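Local coordinates for aminotransferase, class III (Thermomicrobium roseum, PDB 6IO1), which acts as a thermostable, (S)-enantioselective omega-transaminase that binds its pyridoxal phosphate cofactor and transfers amino groups, at residues B[134-138]-B[139-143]; B[210-213]-B[214-217]; B[245-248]-B[249-253]. All blocks are in the same frame, centred on the assembly; numbering follows the deposited sequence.

Contact 1 of 3, residues B[134-138]-B[139-143]; sequences YYWWL and KGQPE
The carbonyl oxygen of W136 is gripped by two backbone donors. Q141 N reaches W136 O at 2.9 Å, and K139 N gives a weak second bond to W136 O at 3.1 Å. K139 N also bonds Y135 O. G140 N bonds W137 O at 3.1 Å. With the positive phi of G140 (82°), the two bonds from G140 N and Q141 N back into the last turn form a Schellman motif, which ends the helix.

K139 passes obliquely over one face of the Y135 ring near its rim. Its chain bends at chi2 (-69°), which brings K139 CE to 3.5 Å from Y135 OH. Q141 runs alongside the W136 indole, and Q141 NE2 lies 3.5 Å from W136 CZ3. Amide and ring planes are 49° apart, so this is not a flat stack. P142 CB rests 3.9 Å from W137 CD1.

The polar ends have partners beyond the turn: K139 NZ and Y135 OH share E306, K139 NZ also bonds T310, and Q141 OE1 bonds R144, which makes a cation-pi contact with W136. W137 packs on G173 of the second subunit. Within the chain, W136 NE1 bonds A222 O of strand 221-226, Y135 and W136 touch L256 of strand 256-260, and Y135 and L138 pack on helix 305-312.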
loop_
_atom_site.group_PDB
_atom_site.type_symbol
_atom_site.label_atom_id
_atom_site.label_comp_id
_atom_site.label_asym_id
_atom_site.label_seq_id
_atom_site.Cartn_x
_atom_site.Cartn_y
_atom_site.Cartn_z
ATOM N N TYR B 134 -4.163 -4.298 18.756
ATOM C CA TYR B 134 -3.855 -5.697 19.035
ATOM C C TYR B 134 -3.015 -5.841 20.298
ATOM O O TYR B 134 -3.166 -6.811 21.047
ATOM C CB TYR B 134 -3.135 -6.302 17.830
ATOM C CG TYR B 134 -2.783 -7.764 17.949
ATOM C CD1 TYR B 134 -3.751 -8.717 18.234
ATOM C CD2 TYR B 134 -1.477 -8.195 17.758
ATOM C CE1 TYR B 134 -3.427 -10.056 18.334
ATOM C CE2 TYR B 134 -1.143 -9.530 17.854
ATOM C CZ TYR B 134 -2.120 -10.457 18.142
ATOM O OH TYR B 134 -1.787 -11.788 18.240
ATOM N N TYR B 135 -2.108 -4.892 20.537
ATOM C CA TYR B 135 -1.294 -4.903 21.746
ATOM C C TYR B 135 -2.170 -4.786 22.981
ATOM O O TYR B 135 -2.020 -5.552 23.941
ATOM C CB TYR B 135 -0.273 -3.764 21.685
ATOM C CG TYR B 135 0.408 -3.422 22.995
ATOM C CD1 TYR B 135 1.587 -4.050 23.370
ATOM C CD2 TYR B 135 -0.113 -2.449 23.843
ATOM C CE1 TYR B 135 2.220 -3.734 24.559
ATOM C CE2 TYR B 135 0.511 -2.129 25.035
ATOM C CZ TYR B 135 1.678 -2.774 25.387
ATOM O OH TYR B 135 2.304 -2.458 26.571
ATOM N N TRP B 136 -3.094 -3.824 22.977
ATOM C CA TRP B 136 -4.001 -3.701 24.116
ATOM C C TRP B 136 -4.918 -4.916 24.236
ATOM O O TRP B 136 -5.266 -5.331 25.347
ATOM C CB TRP B 136 -4.803 -2.406 24.021
ATOM C CG TRP B 136 -3.963 -1.203 24.316
ATOM C CD1 TRP B 136 -3.724 -0.151 23.486
ATOM C CD2 TRP B 136 -3.228 -0.938 25.521
ATOM N NE1 TRP B 136 -2.897 0.759 24.099
ATOM C CE2 TRP B 136 -2.577 0.299 25.349
ATOM C CE3 TRP B 136 -3.062 -1.625 26.730
ATOM C CZ2 TRP B 136 -1.774 0.864 26.337
ATOM C CZ3 TRP B 136 -2.263 -1.061 27.709
ATOM C CH2 TRP B 136 -1.629 0.171 27.507
ATOM N N TRP B 137 -5.321 -5.497 23.102
ATOM C CA TRP B 137 -6.138 -6.708 23.133
ATOM C C TRP B 137 -5.397 -7.860 23.803
ATOM O O TRP B 137 -5.976 -8.598 24.608
ATOM C CB TRP B 137 -6.553 -7.085 21.709
ATOM C CG TRP B 137 -7.499 -8.250 21.611
ATOM C CD1 TRP B 137 -8.848 -8.231 21.818
ATOM C CD2 TRP B 137 -7.167 -9.600 21.258
ATOM N NE1 TRP B 137 -9.375 -9.486 21.626
ATOM C CE2 TRP B 137 -8.364 -10.344 21.281
ATOM C CE3 TRP B 137 -5.974 -10.251 20.930
ATOM C CZ2 TRP B 137 -8.402 -11.705 20.989
ATOM C CZ3 TRP B 137 -6.015 -11.604 20.639
ATOM C CH2 TRP B 137 -7.220 -12.317 20.671
ATOM N N LEU B 138 -4.113 -8.029 23.477
ATOM C CA LEU B 138 -3.312 -9.078 24.100
ATOM C C LEU B 138 -3.124 -8.832 25.591
ATOM O O LEU B 138 -2.935 -9.783 26.358
ATOM C CB LEU B 138 -1.954 -9.180 23.406
ATOM C CG LEU B 138 -1.937 -9.816 22.014
ATOM C CD1 LEU B 138 -0.568 -9.657 21.378
ATOM C CD2 LEU B 138 -2.329 -11.282 22.086
ATOM N N LYS B 139 -3.169 -7.573 26.018
ATOM C CA LYS B 139 -3.011 -7.223 27.423
ATOM C C LYS B 139 -4.296 -7.391 28.221
ATOM O O LYS B 139 -4.308 -7.076 29.416
ATOM C CB LYS B 139 -2.515 -5.781 27.553
ATOM C CG LYS B 139 -1.102 -5.551 27.044
ATOM C CD LYS B 139 -0.072 -6.235 27.925
ATOM C CE LYS B 139 1.288 -5.569 27.790
ATOM N NZ LYS B 139 2.382 -6.423 28.326
ATOM N N GLY B 140 -5.367 -7.872 27.597
ATOM C CA GLY B 140 -6.631 -8.016 28.287
ATOM C C GLY B 140 -7.443 -6.747 28.381
ATOM O O GLY B 140 -8.266 -6.618 29.292
ATOM N N GLN B 141 -7.239 -5.803 27.465
ATOM C CA GLN B 141 -7.975 -4.539 27.440
ATOM C C GLN B 141 -8.608 -4.358 26.064
ATOM O O GLN B 141 -8.192 -3.495 25.281
ATOM C CB GLN B 141 -7.056 -3.366 27.787
ATOM C CG GLN B 141 -6.502 -3.416 29.203
ATOM C CD GLN B 141 -5.612 -2.232 29.527
ATOM O OE1 GLN B 141 -6.004 -1.079 29.349
ATOM N NE2 GLN B 141 -4.406 -2.513 30.008
ATOM N N PRO B 142 -9.619 -5.170 25.733
ATOM C CA PRO B 142 -10.216 -5.088 24.389
ATOM C C PRO B 142 -10.952 -3.786 24.112
ATOM O O PRO B 142 -11.210 -3.485 22.941
ATOM C CB PRO B 142 -11.171 -6.289 24.354
ATOM C CG PRO B 142 -11.492 -6.558 25.779
ATOM C CD PRO B 142 -10.262 -6.205 26.562
ATOM N N GLU B 143 -11.303 -3.007 25.136
ATOM C CA GLU B 143 -12.011 -1.751 24.930
ATOM C C GLU B 143 -11.077 -0.585 24.632
ATOM O O GLU B 143 -11.557 0.519 24.356
ATOM C CB GLU B 143 -12.858 -1.406 26.162
ATOM C CG GLU B 143 -13.780 -2.518 26.637
ATOM C CD GLU B 143 -14.772 -2.955 25.578
ATOM O OE1 GLU B 143 -15.449 -2.078 25.000
ATOM O OE2 GLU B 143 -14.879 -4.174 25.328
#

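Contact 2 of 3, residues B[210-213]-B[214-217]; sequences EETI and EREG
T212 and R215 meet on the last turns of helix 198-216, an amphipathic alpha-helix on the protein surface. G217 is the first residue to leave helical angles, with a phi of 96°.

Four backbone bonds hold the turn. E214 N bonds E210 O, and R215 N bonds E211 O. E216 N to T212 O is the straightest of the series, with an N-H...O angle of 175°. G217 N closes the last turn on I213 O at 2.7 Å, although this bond is more bent.

The side-chain touch is slight: the methyl T212 CG2 lies 3.8 Å from R215 NH2, an oblique van der Waals contact. The two side chains run side by side and point the same way. T212 CG2 stands opposite the backbone N about the CA-CB bond, which leaves OG1 beside that N and bonded to E208 O. On the inner side, I213 packs on V249 and Y253 of helix 242-253.

Charged groups make up the rest. E210 OE1 probably hydrogen-bonds Y253 OH and forms a salt bridge with K252 NZ. E210 OE1 and E214 OE2 are like charges 6.2 Å apart, and K252 beside E210 would probably offset part of that charge. E216 is shared between two bases: OE1 pairs with K146, and OE2 takes R215. The R215 chain bends at chi3 (67°) to get there. R215 NE adds a weak bond to E216 OE2. R215 NH2 meets E216 OE2 at 3.0 Å on the anti side of the carboxylate, with OE2 nearly in the R215 guanidinium plane.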
loop_
_atom_site.group_PDB
_atom_site.type_symbol
_atom_site.label_atom_id
_atom_site.label_comp_id
_atom_site.label_asym_id
_atom_site.label_seq_id
_atom_site.Cartn_x
_atom_site.Cartn_y
_atom_site.Cartn_z
ATOM N N GLU B 210 -5.681 16.790 28.064
ATOM C CA GLU B 210 -6.041 16.152 29.326
ATOM C C GLU B 210 -7.553 16.053 29.484
ATOM O O GLU B 210 -8.083 15.006 29.878
ATOM C CB GLU B 210 -5.428 16.920 30.498
ATOM C CG GLU B 210 -3.909 16.967 30.496
ATOM C CD GLU B 210 -3.317 16.685 31.862
ATOM O OE1 GLU B 210 -3.680 15.655 32.467
ATOM O OE2 GLU B 210 -2.496 17.499 32.333
ATOM N N GLU B 211 -8.270 17.140 29.187
ATOM C CA GLU B 211 -9.721 17.121 29.345
ATOM C C GLU B 211 -10.376 16.167 28.350
ATOM O O GLU B 211 -11.362 15.496 28.683
ATOM C CB GLU B 211 -10.267 18.544 29.243
ATOM C CG GLU B 211 -9.790 19.386 30.418
ATOM C CD GLU B 211 -10.574 20.663 30.623
ATOM O OE1 GLU B 211 -11.584 20.625 31.350
ATOM O OE2 GLU B 211 -10.155 21.710 30.089
ATOM N N THR B 212 -9.850 16.087 27.121
ATOM C CA THR B 212 -10.379 15.120 26.161
ATOM C C THR B 212 -10.167 13.692 26.650
ATOM O O THR B 212 -11.072 12.850 26.556
ATOM C CB THR B 212 -9.728 15.323 24.794
ATOM O OG1 THR B 212 -10.120 16.594 24.262
ATOM C CG2 THR B 212 -10.162 14.223 23.833
ATOM N N ILE B 213 -8.979 13.406 27.193
ATOM C CA ILE B 213 -8.704 12.073 27.721
ATOM C C ILE B 213 -9.660 11.746 28.859
ATOM O O ILE B 213 -10.200 10.635 28.939
ATOM C CB ILE B 213 -7.234 11.972 28.172
ATOM C CG1 ILE B 213 -6.299 11.988 26.964
ATOM C CG2 ILE B 213 -7.014 10.718 29.003
ATOM C CD1 ILE B 213 -4.833 12.053 27.336
ATOM N N GLU B 214 -9.894 12.711 29.751
ATOM C CA GLU B 214 -10.828 12.490 30.850
ATOM C C GLU B 214 -12.247 12.230 30.347
ATOM O O GLU B 214 -12.943 11.356 30.875
ATOM C CB GLU B 214 -10.794 13.672 31.817
ATOM C CG GLU B 214 -9.553 13.695 32.700
ATOM C CD GLU B 214 -9.284 12.356 33.365
ATOM O OE1 GLU B 214 -9.995 12.018 34.334
ATOM O OE2 GLU B 214 -8.365 11.639 32.915
ATOM N N ARG B 215 -12.705 12.988 29.346
ATOM C CA ARG B 215 -14.053 12.774 28.816
ATOM C C ARG B 215 -14.200 11.389 28.219
ATOM O O ARG B 215 -15.165 10.666 28.505
ATOM C CB ARG B 215 -14.370 13.799 27.744
ATOM C CG ARG B 215 -15.788 13.823 27.297
ATOM C CD ARG B 215 -15.814 14.715 26.074
ATOM N NE ARG B 215 -15.102 14.205 24.890
ATOM C CZ ARG B 215 -14.490 14.960 23.966
ATOM N NH1 ARG B 215 -14.462 16.290 24.051
ATOM N NH2 ARG B 215 -13.892 14.378 22.935
ATOM N N GLU B 216 -13.292 11.055 27.304
ATOM C CA GLU B 216 -13.313 9.738 26.617
ATOM C C GLU B 216 -13.058 8.603 27.616
ATOM O O GLU B 216 -13.706 7.547 27.484
ATOM C CB GLU B 216 -12.266 9.719 25.501
ATOM C CG GLU B 216 -12.564 10.699 24.381
ATOM C CD GLU B 216 -13.887 10.469 23.673
ATOM O OE1 GLU B 216 -14.451 9.366 23.819
ATOM O OE2 GLU B 216 -14.352 11.393 22.978
ATOM N N GLY B 217 -12.183 8.838 28.598
ATOM C CA GLY B 217 -11.735 7.785 29.479
ATOM C C GLY B 217 -10.427 7.209 28.989
ATOM O O GLY B 217 -10.370 6.633 27.898
#

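Contact 3 of 3, residues B[245-248]-B[249-253]; sequences AIAA and VLRKY
R251 folds back over the residues one turn before it. Its backbone N bonds A247 O at 2.9 Å, and its guanidinium lies with one face toward that same oxygen and toward A248 CA. R251 NH1 is 3.4 Å from A247 O, but the angle is too poor for a hydrogen bond. That oxygen is therefore served by the R251 backbone N-H and not by the guanidinium. The contact of the charged group here is packing. R251 NH1 lies 3.5 Å from A247 CB, and NH2 approaches A248 CA and CB. The bend at chi3 (-52°) turns the guanidinium back along the helix.

The other acceptors of the turn are met in the same order. V249 N bonds A245 O at 3.0 Å, L250 N bonds I246 O at 3.0 Å, and K252 N bonds A248 O at 2.9 Å. In the next turn Y253 N bonds V249 O and makes a weaker bond to L250 O.

Two polar ends, K252 NZ and Y253 OH, are satisfied from helix 198-216. The K252 chain runs out extended, and its CG lies over one face of the Y253 ring, toward the rim. V249 CG1 lies at the edge of the same ring, in its plane.

The buried side is apolar: I246 CG2 meets L250 CD1 at 4.2 Å. V249 CG2 lies 3.3 Å from the carbonyl oxygen A245 O. I246 packs on L209 of helix 198-216, and L250 packs on I255.

This is regular alpha-helical i to i+4 bonding. Helix 242-253 is the crossover helix of a beta-alpha-beta unit. It joins strands 221-226 and 256-260, parallel neighbours in the mixed seven-stranded sheet of this class-III aminotransferase.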
loop_
_atom_site.group_PDB
_atom_site.type_symbol
_atom_site.label_atom_id
_atom_site.label_comp_id
_atom_site.label_asym_id
_atom_site.label_seq_id
_atom_site.Cartn_x
_atom_site.Cartn_y
_atom_site.Cartn_z
ATOM N N ALA B 245 5.642 18.052 26.526
ATOM C CA ALA B 245 4.456 18.119 27.376
ATOM C C ALA B 245 3.391 17.121 26.929
ATOM O O ALA B 245 2.802 16.405 27.755
ATOM C CB ALA B 245 3.902 19.544 27.376
ATOM N N ILE B 246 3.116 17.072 25.622
ATOM C CA ILE B 246 2.104 16.149 25.112
ATOM C C ILE B 246 2.496 14.708 25.421
ATOM O O ILE B 246 1.675 13.903 25.890
ATOM C CB ILE B 246 1.892 16.368 23.602
ATOM C CG1 ILE B 246 1.287 17.749 23.338
ATOM C CG2 ILE B 246 1.007 15.278 23.020
ATOM C CD1 ILE B 246 -0.016 18.001 24.062
ATOM N N ALA B 247 3.762 14.361 25.163
ATOM C CA ALA B 247 4.237 13.013 25.448
ATOM C C ALA B 247 4.155 12.699 26.936
ATOM O O ALA B 247 3.862 11.562 27.321
ATOM C CB ALA B 247 5.668 12.844 24.940
ATOM N N ALA B 248 4.428 13.690 27.789
ATOM C CA ALA B 248 4.321 13.474 29.228
ATOM C C ALA B 248 2.891 13.140 29.627
ATOM O O ALA B 248 2.662 12.236 30.438
ATOM C CB ALA B 248 4.817 14.705 29.984
ATOM N N VAL B 249 1.913 13.856 29.067
ATOM C CA VAL B 249 0.512 13.544 29.360
ATOM C C VAL B 249 0.179 12.123 28.907
ATOM O O VAL B 249 -0.426 11.325 29.647
ATOM C CB VAL B 249 -0.418 14.578 28.700
ATOM C CG1 VAL B 249 -1.876 14.185 28.893
ATOM C CG2 VAL B 249 -0.154 15.967 29.263
ATOM N N LEU B 250 0.595 11.781 27.683
ATOM C CA LEU B 250 0.308 10.454 27.144
ATOM C C LEU B 250 0.892 9.364 28.034
ATOM O O LEU B 250 0.226 8.367 28.338
ATOM C CB LEU B 250 0.850 10.337 25.720
ATOM C CG LEU B 250 0.205 11.243 24.670
ATOM C CD1 LEU B 250 0.904 11.084 23.330
ATOM C CD2 LEU B 250 -1.282 10.947 24.545
ATOM N N ARG B 251 2.145 9.538 28.462
ATOM C CA ARG B 251 2.759 8.580 29.373
ATOM C C ARG B 251 2.044 8.547 30.716
ATOM O O ARG B 251 1.961 7.487 31.349
ATOM C CB ARG B 251 4.237 8.913 29.569
ATOM C CG ARG B 251 5.094 8.665 28.340
ATOM C CD ARG B 251 6.568 8.621 28.701
ATOM N NE ARG B 251 6.978 9.801 29.458
ATOM C CZ ARG B 251 7.306 10.966 28.908
ATOM N NH1 ARG B 251 7.267 11.115 27.592
ATOM N NH2 ARG B 251 7.668 11.984 29.676
ATOM N N LYS B 252 1.533 9.694 31.173
ATOM C CA LYS B 252 0.784 9.725 32.423
ATOM C C LYS B 252 -0.424 8.804 32.355
ATOM O O LYS B 252 -0.749 8.122 33.334
ATOM C CB LYS B 252 0.347 11.154 32.748
ATOM C CG LYS B 252 -0.682 11.245 33.868
ATOM C CD LYS B 252 -1.170 12.671 34.068
ATOM C CE LYS B 252 -2.375 12.715 34.994
ATOM N NZ LYS B 252 -2.869 14.104 35.203
ATOM N N TYR B 253 -1.095 8.755 31.206
ATOM C CA TYR B 253 -2.250 7.872 31.083
ATOM C C TYR B 253 -1.920 6.516 30.469
ATOM O O TYR B 253 -2.825 5.693 30.299
ATOM C CB TYR B 253 -3.358 8.553 30.279
ATOM C CG TYR B 253 -3.922 9.762 30.983
ATOM C CD1 TYR B 253 -4.828 9.622 32.026
ATOM C CD2 TYR B 253 -3.534 11.041 30.617
ATOM C CE1 TYR B 253 -5.339 10.727 32.678
ATOM C CE2 TYR B 253 -4.038 12.150 31.262
ATOM C CZ TYR B 253 -4.940 11.989 32.291
ATOM O OH TYR B 253 -5.444 13.096 32.933
#

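From the N terminus, the contacts come in series, and none nests or crosses another. Contact 1 closes the turn where helix 121-138 ends, before strand 146-150. Contact 2 ends helix 198-216 before strand 221-226, and contact 3 lies in helix 242-253 before strand 256-260. Each thus precedes a parallel strand of the same mixed sheet. Contacts 2 and 3 touch directly, with centres about 13 Å apart, and so tie the two helices together. The centre of contact 1 is about 20 Å from each of their centres. The loop that follows contact 1 reaches the end of helix 242-253 through R144, which bonds Y253 O.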